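Local coordinates for protein terminase large subunit (PDB 2WBN) that drives viral DNA into empty capsids as an ATP-powered motor and cuts the genome to start and end packaging, the chain here being its metal-dependent nuclease domain, at residues A[57-68]-A[80-91]; A[131-142]-A[196-204]. All blocks are in the same frame, centred on the assembly; numbering follows the deposited sequence.

Contact 1. Residues A[57-68]-A[80-91]; sequences FGYGPDPLAFVR and AIDELVDHKVSL
Arg68 and Ile81 meet where the hairpin of strands 64-72 and 77-86 departs from regular pairing. The arginine runs straight out from the backbone, CG anti to N (chi1 176°) and the chain extended as far as NE, which carries it obliquely across the isoleucine. Its CB lies against Asp82 O, CG faces Ile81 CB, and CD rests 4.0 Å from Ile81 CG2. NE keeps to the same neighbour, and at the guanidinium the CG2 methyl stands at the edge, near the plane. Arg68 O accepts two backbone bonds, from Ile81 N at 2.8 Å and from Asp82 N at 3.2 Å. Two residues thus face one, a classic beta bulge. From there the antiparallel register is regular, through the hydrogen-bonded pairs Phe66-Leu84 and Leu64-Asp86. At the other end Pro63 CB sits 3.6 Å from the centroid of the His87 ring, almost on the ring normal, a CH-pi contact, while Pro61 O approaches the ring edge in its plane. Leu64 CD1 packs on Val89 CG1 (3.8 Å). Helix 91-100 covers the face bearing Leu64, Phe66 and Leu84, and helix 161-169 the face of Val67 and Glu83. The hairpin belongs to the central mixed sheet of this RNase H-like nuclease domain, and its Pro63 end lies beside the manganese ligand His190.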
loop_
_atom_site.group_PDB
_atom_site.type_symbol
_atom_site.label_atom_id
_atom_site.label_comp_id
_atom_site.label_asym_id
_atom_site.label_seq_id
_atom_site.Cartn_x
_atom_site.Cartn_y
_atom_site.Cartn_z
ATOM N N PHE A 57 2.950 1.427 9.898
ATOM C CA PHE A 57 2.915 2.381 11.008
ATOM C C PHE A 57 4.050 3.393 11.049
ATOM O O PHE A 57 3.975 4.384 11.789
ATOM C CB PHE A 57 2.842 1.639 12.343
ATOM C CG PHE A 57 1.515 0.986 12.588
ATOM C CD1 PHE A 57 1.382 -0.387 12.521
ATOM C CD2 PHE A 57 0.385 1.759 12.847
ATOM C CE1 PHE A 57 0.140 -0.998 12.728
ATOM C CE2 PHE A 57 -0.853 1.165 13.052
ATOM C CZ PHE A 57 -0.976 -0.218 12.983
ATOM N N GLY A 58 5.100 3.160 10.273
ATOM C CA GLY A 58 6.269 4.021 10.363
ATOM C C GLY A 58 7.088 3.608 11.574
ATOM O O GLY A 58 6.614 2.895 12.447
ATOM N N TYR A 59 8.313 4.063 11.603
ATOM C CA TYR A 59 9.273 3.698 12.607
ATOM C C TYR A 59 10.475 4.606 12.379
ATOM O O TYR A 59 10.938 4.771 11.243
ATOM C CB TYR A 59 9.659 2.225 12.475
ATOM C CG TYR A 59 10.710 1.771 13.468
ATOM C CD1 TYR A 59 10.510 1.908 14.825
ATOM C CD2 TYR A 59 11.910 1.209 13.040
ATOM C CE1 TYR A 59 11.481 1.512 15.734
ATOM C CE2 TYR A 59 12.888 0.798 13.954
ATOM C CZ TYR A 59 12.668 0.944 15.290
ATOM O OH TYR A 59 13.639 0.540 16.194
ATOM N N GLY A 60 10.964 5.218 13.454
ATOM C CA GLY A 60 12.030 6.210 13.360
ATOM C C GLY A 60 11.504 7.349 12.510
ATOM O O GLY A 60 10.372 7.798 12.721
ATOM N N PRO A 61 12.295 7.798 11.519
ATOM C CA PRO A 61 11.850 8.891 10.662
ATOM C C PRO A 61 10.851 8.483 9.584
ATOM O O PRO A 61 10.280 9.356 8.931
ATOM C CB PRO A 61 13.151 9.346 9.996
ATOM C CG PRO A 61 13.933 8.064 9.847
ATOM C CD PRO A 61 13.588 7.237 11.065
ATOM N N ASP A 62 10.648 7.176 9.398
ATOM C CA ASP A 62 9.763 6.659 8.356
ATOM C C ASP A 62 8.296 6.949 8.663
ATOM O O ASP A 62 7.884 6.902 9.843
ATOM C CB ASP A 62 9.996 5.172 8.173
ATOM C CG ASP A 62 11.369 4.886 7.631
ATOM O OD1 ASP A 62 12.116 5.867 7.359
ATOM O OD2 ASP A 62 11.694 3.716 7.459
ATOM N N PRO A 63 7.524 7.324 7.625
ATOM C CA PRO A 63 6.146 7.728 7.851
ATOM C C PRO A 63 5.175 6.572 7.997
ATOM O O PRO A 63 5.380 5.491 7.438
ATOM C CB PRO A 63 5.793 8.503 6.581
ATOM C CG PRO A 63 6.585 7.807 5.513
ATOM C CD PRO A 63 7.865 7.331 6.194
ATOM N N LEU A 64 4.080 6.841 8.686
ATOM C CA LEU A 64 2.912 5.987 8.590
ATOM C C LEU A 64 2.396 6.131 7.151
ATOM O O LEU A 64 2.407 7.232 6.593
ATOM C CB LEU A 64 1.854 6.416 9.611
ATOM C CG LEU A 64 0.454 5.773 9.502
ATOM C CD1 LEU A 64 -0.142 5.705 10.930
ATOM C CD2 LEU A 64 -0.476 6.555 8.568
ATOM N N ALA A 65 1.997 5.025 6.541
ATOM C CA ALA A 65 1.447 5.029 5.174
ATOM C C ALA A 65 0.217 4.127 5.103
ATOM O O ALA A 65 0.315 2.901 5.307
ATOM C CB ALA A 65 2.499 4.585 4.181
ATOM N N PHE A 66 -0.942 4.764 4.913
ATOM C CA PHE A 66 -2.209 4.086 4.658
ATOM C C PHE A 66 -2.492 4.101 3.153
ATOM O O PHE A 66 -2.393 5.155 2.518
ATOM C CB PHE A 66 -3.352 4.801 5.383
ATOM C CG PHE A 66 -4.718 4.312 4.997
ATOM C CD1 PHE A 66 -5.235 3.146 5.554
ATOM C CD2 PHE A 66 -5.479 5.002 4.072
ATOM C CE1 PHE A 66 -6.488 2.687 5.199
ATOM C CE2 PHE A 66 -6.738 4.543 3.701
ATOM C CZ PHE A 66 -7.240 3.385 4.260
ATOM N N VAL A 67 -2.843 2.947 2.590
ATOM C CA VAL A 67 -3.218 2.876 1.162
ATOM C C VAL A 67 -4.568 2.173 1.005
ATOM O O VAL A 67 -4.889 1.254 1.767
ATOM C CB VAL A 67 -2.121 2.185 0.304
ATOM C CG1 VAL A 67 -0.776 2.915 0.465
ATOM C CG2 VAL A 67 -1.988 0.651 0.638
ATOM N N ARG A 68 -5.348 2.630 0.018
ATOM C CA ARG A 68 -6.590 2.001 -0.399
ATOM C C ARG A 68 -6.557 1.809 -1.921
ATOM O O ARG A 68 -6.325 2.768 -2.657
ATOM C CB ARG A 68 -7.774 2.867 -0.000
ATOM C CG ARG A 68 -9.158 2.381 -0.460
ATOM C CD ARG A 68 -10.204 3.471 -0.164
ATOM N NE ARG A 68 -11.583 3.113 -0.547
ATOM C CZ ARG A 68 -12.464 2.456 0.214
ATOM N NH1 ARG A 68 -12.142 2.031 1.425
ATOM N NH2 ARG A 68 -13.690 2.201 -0.253
ATOM N N ALA A 80 -5.065 2.591 -7.591
ATOM C CA ALA A 80 -4.893 3.356 -6.351
ATOM C C ALA A 80 -6.029 4.346 -6.173
ATOM O O ALA A 80 -6.304 5.159 -7.063
ATOM C CB ALA A 80 -3.526 4.064 -6.326
ATOM N N ILE A 81 -6.700 4.267 -5.024
ATOM C CA ILE A 81 -7.873 5.100 -4.750
ATOM C C ILE A 81 -7.507 6.258 -3.835
ATOM O O ILE A 81 -7.844 7.412 -4.107
ATOM C CB ILE A 81 -9.018 4.274 -4.098
ATOM C CG1 ILE A 81 -9.470 3.154 -5.041
ATOM C CG2 ILE A 81 -10.185 5.190 -3.726
ATOM C CD1 ILE A 81 -10.587 2.238 -4.478
ATOM N N ASP A 82 -6.816 5.946 -2.741
ATOM C CA ASP A 82 -6.470 6.961 -1.783
ATOM C C ASP A 82 -5.269 6.524 -0.937
ATOM O O ASP A 82 -4.817 5.386 -1.017
ATOM C CB ASP A 82 -7.690 7.260 -0.915
ATOM C CG ASP A 82 -7.750 8.700 -0.433
ATOM O OD1 ASP A 82 -6.761 9.450 -0.583
ATOM O OD2 ASP A 82 -8.807 9.086 0.113
ATOM N N GLU A 83 -4.749 7.470 -0.158
ATOM C CA GLU A 83 -3.586 7.250 0.681
ATOM C C GLU A 83 -3.554 8.295 1.805
ATOM O O GLU A 83 -4.184 9.357 1.708
ATOM C CB GLU A 83 -2.302 7.366 -0.152
ATOM C CG GLU A 83 -1.999 8.804 -0.570
ATOM C CD GLU A 83 -0.823 8.979 -1.506
ATOM O OE1 GLU A 83 -0.334 7.985 -2.078
ATOM O OE2 GLU A 83 -0.379 10.143 -1.676
ATOM N N LEU A 84 -2.805 7.983 2.858
ATOM C CA LEU A 84 -2.398 8.956 3.853
ATOM C C LEU A 84 -0.967 8.619 4.230
ATOM O O LEU A 84 -0.687 7.512 4.699
ATOM C CB LEU A 84 -3.298 8.918 5.099
ATOM C CG LEU A 84 -2.997 9.923 6.217
ATOM C CD1 LEU A 84 -3.290 11.385 5.807
ATOM C CD2 LEU A 84 -3.780 9.555 7.476
ATOM N N VAL A 85 -0.070 9.573 4.025
ATOM C CA VAL A 85 1.333 9.449 4.409
ATOM C C VAL A 85 1.652 10.553 5.415
ATOM O O VAL A 85 1.503 11.747 5.119
ATOM C CB VAL A 85 2.257 9.512 3.182
ATOM C CG1 VAL A 85 3.740 9.365 3.602
ATOM C CG2 VAL A 85 1.863 8.414 2.155
ATOM N N ASP A 86 2.112 10.157 6.595
ATOM C CA ASP A 86 2.351 11.082 7.693
ATOM C C ASP A 86 3.629 10.719 8.430
ATOM O O ASP A 86 3.709 9.647 9.056
ATOM C CB ASP A 86 1.146 10.968 8.625
ATOM C CG ASP A 86 1.062 12.062 9.625
ATOM O OD1 ASP A 86 1.985 12.908 9.690
ATOM O OD2 ASP A 86 0.031 12.064 10.372
ATOM N N HIS A 87 4.613 11.617 8.362
ATOM C CA HIS A 87 5.858 11.466 9.090
ATOM C C HIS A 87 5.708 11.727 10.581
ATOM O O HIS A 87 6.517 11.272 11.356
ATOM C CB HIS A 87 6.951 12.368 8.507
ATOM C CG HIS A 87 7.460 11.888 7.185
ATOM N ND1 HIS A 87 6.849 12.218 5.994
ATOM C CD2 HIS A 87 8.481 11.053 6.870
ATOM C CE1 HIS A 87 7.471 11.608 5.001
ATOM N NE2 HIS A 87 8.467 10.900 5.501
ATOM N N LYS A 88 4.676 12.469 10.956
ATOM C CA LYS A 88 4.380 12.806 12.358
ATOM C C LYS A 88 3.220 11.910 12.746
ATOM O O LYS A 88 2.034 12.279 12.631
ATOM C CB LYS A 88 4.052 14.291 12.461
ATOM C CG LYS A 88 5.289 15.113 12.081
ATOM C CD LYS A 88 5.130 16.559 12.265
ATOM C CE LYS A 88 6.176 17.295 11.468
ATOM N NZ LYS A 88 7.510 17.340 12.142
ATOM N N VAL A 89 3.564 10.702 13.155
ATOM C CA VAL A 89 2.596 9.612 13.200
ATOM C C VAL A 89 1.552 9.835 14.312
ATOM O O VAL A 89 1.898 10.023 15.496
ATOM C CB VAL A 89 3.309 8.270 13.409
ATOM C CG1 VAL A 89 2.292 7.115 13.517
ATOM C CG2 VAL A 89 4.335 8.026 12.305
ATOM N N SER A 90 0.286 9.846 13.912
ATOM C CA SER A 90 -0.824 9.954 14.845
ATOM C C SER A 90 -1.849 8.902 14.472
ATOM O O SER A 90 -2.367 8.886 13.341
ATOM C CB SER A 90 -1.456 11.345 14.799
ATOM O OG SER A 90 -2.666 11.360 15.549
ATOM N N LEU A 91 -2.103 7.994 15.407
ATOM C CA LEU A 91 -3.186 7.038 15.244
ATOM C C LEU A 91 -4.544 7.754 15.303
ATOM O O LEU A 91 -5.460 7.379 14.581
ATOM C CB LEU A 91 -3.090 5.931 16.301
ATOM C CG LEU A 91 -1.810 5.078 16.282
ATOM C CD1 LEU A 91 -1.940 3.881 17.234
ATOM C CD2 LEU A 91 -1.516 4.599 14.845
#

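Contact 2. Residues A[131-142]-A[196-204]; sequences EGAKKGPDSVEH and RYAFERDMK
Glu200 reaches from the chain beyond helix 190-198 to the backbone that follows strand 130-132, and shows how one carboxylate can hold a loop. Its CG is placed between the backbone N and the carbonyl carbon (chi1 70°), and the extended chain beyond carries both oxygens to successive amides. OE2 takes Lys134 N at 2.7 Å through its syn lone pair; OE1 receives Lys135 N at 3.0 Å, also on the syn side but out of the plane. On its anti side OE2 accepts Arg201 NE as well (2.6 Å), which should help fix the rotation of the carboxylate. Arg201, bent at chi2 (-59°), turns its guanidinium toward Glu131, whose OE2 alone takes both end nitrogens, NH2 at 3.0 Å and, less closely, NH1. Both nitrogens approach from one face of the Glu131 carboxylate, and the two flat groups are 65° apart. Lys134 crosses Arg201 at about a right angle, with CD 3.6 Å above the guanidinium plane, and folds back at chi4 so that NZ reaches the same Glu131 OE2 in a salt bridge whose hydrogen bond is weak. Farther along, Val140 CG2 lies over one face of the Arg196 guanidinium, toward its rim, and a water 2.7 Å from Arg196 NH1 donates to Ser139 OG. Arg196 also pairs with the manganese ligand Asp193, and Tyr197 OH bonds to Asp56, another metal ligand. A four-residue salt-bridge network thus joins edge strand 130-132 and the loop after it to residues just past the helix bearing His190 and Asp193 in this RNase H-like nuclease.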
loop_
_atom_site.group_PDB
_atom_site.type_symbol
_atom_site.label_atom_id
_atom_site.label_comp_id
_atom_site.label_asym_id
_atom_site.label_seq_id
_atom_site.Cartn_x
_atom_site.Cartn_y
_atom_site.Cartn_z
ATOM N N GLU A 131 -6.739 -5.728 11.020
ATOM C CA GLU A 131 -6.034 -6.903 11.512
ATOM C C GLU A 131 -4.571 -6.904 11.096
ATOM O O GLU A 131 -4.188 -6.284 10.102
ATOM C CB GLU A 131 -6.738 -8.204 11.103
ATOM C CG GLU A 131 -6.571 -8.632 9.655
ATOM C CD GLU A 131 -7.399 -9.875 9.341
ATOM O OE1 GLU A 131 -8.606 -9.725 9.058
ATOM O OE2 GLU A 131 -6.846 -11.000 9.383
ATOM N N GLY A 132 -3.752 -7.583 11.895
ATOM C CA GLY A 132 -2.340 -7.709 11.613
ATOM C C GLY A 132 -2.114 -8.498 10.339
ATOM O O GLY A 132 -2.844 -9.461 10.063
ATOM N N ALA A 133 -1.130 -8.070 9.547
ATOM C CA ALA A 133 -0.662 -8.860 8.421
ATOM C C ALA A 133 -0.224 -10.222 8.946
ATOM O O ALA A 133 0.560 -10.299 9.878
ATOM C CB ALA A 133 0.497 -8.176 7.722
ATOM N N LYS A 134 -0.753 -11.281 8.339
ATOM C CA LYS A 134 -0.402 -12.654 8.702
ATOM C C LYS A 134 0.989 -13.038 8.208
ATOM O O LYS A 134 1.697 -13.801 8.872
ATOM C CB LYS A 134 -1.442 -13.643 8.154
ATOM C CG LYS A 134 -2.771 -13.601 8.900
ATOM C CD LYS A 134 -3.822 -14.502 8.252
ATOM C CE LYS A 134 -4.970 -14.808 9.223
ATOM N NZ LYS A 134 -5.530 -13.550 9.822
ATOM N N LYS A 135 1.382 -12.516 7.049
ATOM C CA LYS A 135 2.665 -12.881 6.466
ATOM C C LYS A 135 3.809 -12.215 7.218
ATOM O O LYS A 135 3.633 -11.166 7.831
ATOM C CB LYS A 135 2.720 -12.540 4.981
ATOM C CG LYS A 135 1.941 -13.502 4.088
ATOM C CD LYS A 135 2.342 -13.296 2.642
ATOM C CE LYS A 135 1.670 -14.268 1.686
ATOM N NZ LYS A 135 2.003 -13.824 0.307
ATOM N N GLY A 136 4.976 -12.855 7.170
ATOM C CA GLY A 136 6.121 -12.464 7.982
ATOM C C GLY A 136 7.160 -11.693 7.201
ATOM O O GLY A 136 6.920 -11.322 6.059
ATOM N N PRO A 137 8.333 -11.453 7.815
ATOM C CA PRO A 137 9.397 -10.714 7.132
ATOM C C PRO A 137 9.955 -11.439 5.898
ATOM O O PRO A 137 10.400 -10.775 4.955
ATOM C CB PRO A 137 10.472 -10.553 8.215
ATOM C CG PRO A 137 9.770 -10.838 9.523
ATOM C CD PRO A 137 8.724 -11.839 9.186
ATOM N N ASP A 138 9.896 -12.772 5.878
ATOM C CA ASP A 138 10.351 -13.553 4.717
ATOM C C ASP A 138 9.407 -13.541 3.497
ATOM O O ASP A 138 9.699 -14.175 2.487
ATOM C CB ASP A 138 10.636 -14.995 5.144
ATOM C CG ASP A 138 11.800 -15.083 6.099
ATOM O OD1 ASP A 138 12.683 -14.205 5.990
ATOM O OD2 ASP A 138 11.837 -16.005 6.954
ATOM N N SER A 139 8.290 -12.829 3.582
ATOM C CA SER A 139 7.351 -12.713 2.450
ATOM C C SER A 139 7.594 -11.497 1.569
ATOM O O SER A 139 6.901 -11.322 0.565
ATOM C CB SER A 139 5.914 -12.623 2.971
ATOM O OG SER A 139 5.706 -11.406 3.676
ATOM N N VAL A 140 8.553 -10.650 1.938
ATOM C CA VAL A 140 8.725 -9.362 1.262
ATOM C C VAL A 140 8.990 -9.506 -0.237
ATOM O O VAL A 140 8.266 -8.932 -1.060
ATOM C CB VAL A 140 9.837 -8.492 1.907
ATOM C CG1 VAL A 140 10.158 -7.285 1.014
ATOM C CG2 VAL A 140 9.411 -8.035 3.306
ATOM N N GLU A 141 10.023 -10.264 -0.589
ATOM C CA GLU A 141 10.428 -10.385 -1.989
ATOM C C GLU A 141 9.286 -10.970 -2.833
ATOM O O GLU A 141 8.969 -10.431 -3.894
ATOM C CB GLU A 141 11.717 -11.202 -2.108
ATOM C CG GLU A 141 12.096 -11.620 -3.530
ATOM C CD GLU A 141 13.422 -12.354 -3.595
ATOM O OE1 GLU A 141 14.132 -12.385 -2.564
ATOM O OE2 GLU A 141 13.756 -12.904 -4.677
ATOM N N HIS A 142 8.669 -12.052 -2.340
ATOM C CA HIS A 142 7.470 -12.669 -2.941
ATOM C C HIS A 142 6.388 -11.634 -3.220
ATOM O O HIS A 142 5.844 -11.580 -4.320
ATOM C CB HIS A 142 6.876 -13.738 -1.995
ATOM C CG HIS A 142 5.751 -14.543 -2.588
ATOM N ND1 HIS A 142 5.850 -15.901 -2.823
ATOM C CD2 HIS A 142 4.499 -14.188 -2.975
ATOM C CE1 HIS A 142 4.716 -16.343 -3.338
ATOM N NE2 HIS A 142 3.882 -15.322 -3.447
ATOM N N ARG A 196 1.792 -4.143 -0.343
ATOM C CA ARG A 196 2.022 -5.570 -0.064
ATOM C C ARG A 196 1.098 -6.142 1.009
ATOM O O ARG A 196 0.496 -7.202 0.801
ATOM C CB ARG A 196 3.430 -5.822 0.408
ATOM C CG ARG A 196 4.437 -6.092 -0.658
ATOM C CD ARG A 196 5.566 -6.870 0.006
ATOM N NE ARG A 196 6.217 -6.015 1.004
ATOM C CZ ARG A 196 6.250 -6.223 2.315
ATOM N NH1 ARG A 196 5.668 -7.285 2.884
ATOM N NH2 ARG A 196 6.878 -5.337 3.075
ATOM N N TYR A 197 1.022 -5.475 2.167
ATOM C CA TYR A 197 0.144 -5.949 3.240
ATOM C C TYR A 197 -1.287 -6.034 2.721
ATOM O O TYR A 197 -1.949 -7.028 2.924
ATOM C CB TYR A 197 0.131 -5.049 4.479
ATOM C CG TYR A 197 1.470 -4.601 4.993
ATOM C CD1 TYR A 197 2.589 -5.429 4.928
ATOM C CD2 TYR A 197 1.610 -3.345 5.587
ATOM C CE1 TYR A 197 3.815 -5.008 5.422
ATOM C CE2 TYR A 197 2.815 -2.904 6.045
ATOM C CZ TYR A 197 3.916 -3.740 5.977
ATOM O OH TYR A 197 5.106 -3.292 6.465
ATOM N N ALA A 198 -1.742 -4.989 2.031
ATOM C CA ALA A 198 -3.130 -4.909 1.577
ATOM C C ALA A 198 -3.520 -6.097 0.698
ATOM O O ALA A 198 -4.663 -6.552 0.750
ATOM C CB ALA A 198 -3.373 -3.597 0.827
ATOM N N PHE A 199 -2.572 -6.574 -0.111
ATOM C CA PHE A 199 -2.793 -7.689 -1.042
ATOM C C PHE A 199 -2.229 -9.043 -0.608
ATOM O O PHE A 199 -2.199 -9.975 -1.416
ATOM C CB PHE A 199 -2.204 -7.332 -2.398
ATOM C CG PHE A 199 -3.026 -6.343 -3.139
ATOM C CD1 PHE A 199 -2.762 -4.990 -3.036
ATOM C CD2 PHE A 199 -4.119 -6.760 -3.878
ATOM C CE1 PHE A 199 -3.550 -4.061 -3.718
ATOM C CE2 PHE A 199 -4.901 -5.837 -4.551
ATOM C CZ PHE A 199 -4.623 -4.495 -4.456
ATOM N N GLU A 200 -1.802 -9.176 0.647
ATOM C CA GLU A 200 -1.167 -10.433 1.069
ATOM C C GLU A 200 -2.071 -11.662 0.901
ATOM O O GLU A 200 -1.579 -12.746 0.614
ATOM C CB GLU A 200 -0.609 -10.343 2.502
ATOM C CG GLU A 200 -1.654 -10.275 3.602
ATOM C CD GLU A 200 -1.090 -10.605 4.985
ATOM O OE1 GLU A 200 0.140 -10.551 5.200
ATOM O OE2 GLU A 200 -1.903 -10.930 5.867
ATOM N N ARG A 201 -3.384 -11.496 1.074
ATOM C CA ARG A 201 -4.323 -12.636 0.983
ATOM C C ARG A 201 -4.692 -12.991 -0.457
ATOM O O ARG A 201 -5.400 -13.970 -0.684
ATOM C CB ARG A 201 -5.629 -12.369 1.748
ATOM C CG ARG A 201 -5.488 -11.771 3.150
ATOM C CD ARG A 201 -4.662 -12.641 4.086
ATOM N NE ARG A 201 -4.287 -11.917 5.305
ATOM C CZ ARG A 201 -5.102 -11.669 6.332
ATOM N NH1 ARG A 201 -6.362 -12.099 6.324
ATOM N NH2 ARG A 201 -4.643 -10.997 7.391
ATOM N N ASP A 202 -4.245 -12.199 -1.429
ATOM C CA ASP A 202 -4.624 -12.429 -2.819
ATOM C C ASP A 202 -3.535 -13.132 -3.618
ATOM O O ASP A 202 -3.697 -13.354 -4.806
ATOM C CB ASP A 202 -4.978 -11.105 -3.477
ATOM C CG ASP A 202 -6.208 -10.477 -2.873
ATOM O OD1 ASP A 202 -6.078 -9.468 -2.144
ATOM O OD2 ASP A 202 -7.318 -10.985 -3.139
HETATM N N MSE A 203 -2.442 -13.510 -2.962
HETATM C CA MSE A 203 -1.258 -13.970 -3.678
HETATM C C MSE A 203 -1.151 -15.497 -3.719
HETATM O O MSE A 203 -1.899 -16.194 -3.030
HETATM C CB MSE A 203 -0.014 -13.355 -3.063
HETATM C CG MSE A 203 -0.121 -11.857 -2.895
HETATM SE SE MSE A 203 1.415 -11.158 -1.984
HETATM C CE MSE A 203 1.024 -9.239 -2.130
ATOM N N LYS A 204 -0.208 -15.978 -4.538
ATOM C CA LYS A 204 -0.090 -17.384 -5.002
ATOM C C LYS A 204 -0.760 -17.547 -6.369
ATOM O O LYS A 204 -1.894 -18.016 -6.469
ATOM C CB LYS A 204 -0.636 -18.432 -4.006
ATOM C CG LYS A 204 0.115 -18.485 -2.677
ATOM C CD LYS A 204 -0.274 -19.702 -1.866
ATOM C CE LYS A 204 0.418 -19.679 -0.509
ATOM N NZ LYS A 204 0.217 -20.944 0.253
HETATM O O HOH W 1 6.241 -8.113 6.022
HETATM O O HOH W 2 3.997 -9.415 2.603
#

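Overall arrangement
Tight and distant closures succeed one another along this nuclease domain. After strand 51-56, which ends at the metal ligand Asp56, contact 1 closes a short hairpin between 57-68 and 80-91 within the mixed sheet. The chain then passes through helix 91-100, strand 108-110 and helix 115-124 before contact 2 opens at edge strand 130-132. Its loop of 53 intervening residues, containing strand 152-155 and helix 161-169, closes only at 196-204. The contacts therefore stand in series, neither nesting nor crossing. Their centres are about 18 Å apart and they do not touch, yet both reach the same sheet and come close to the manganese site, contact 1 at His190 and Asp111, contact 2 at Asp56 and Asp193.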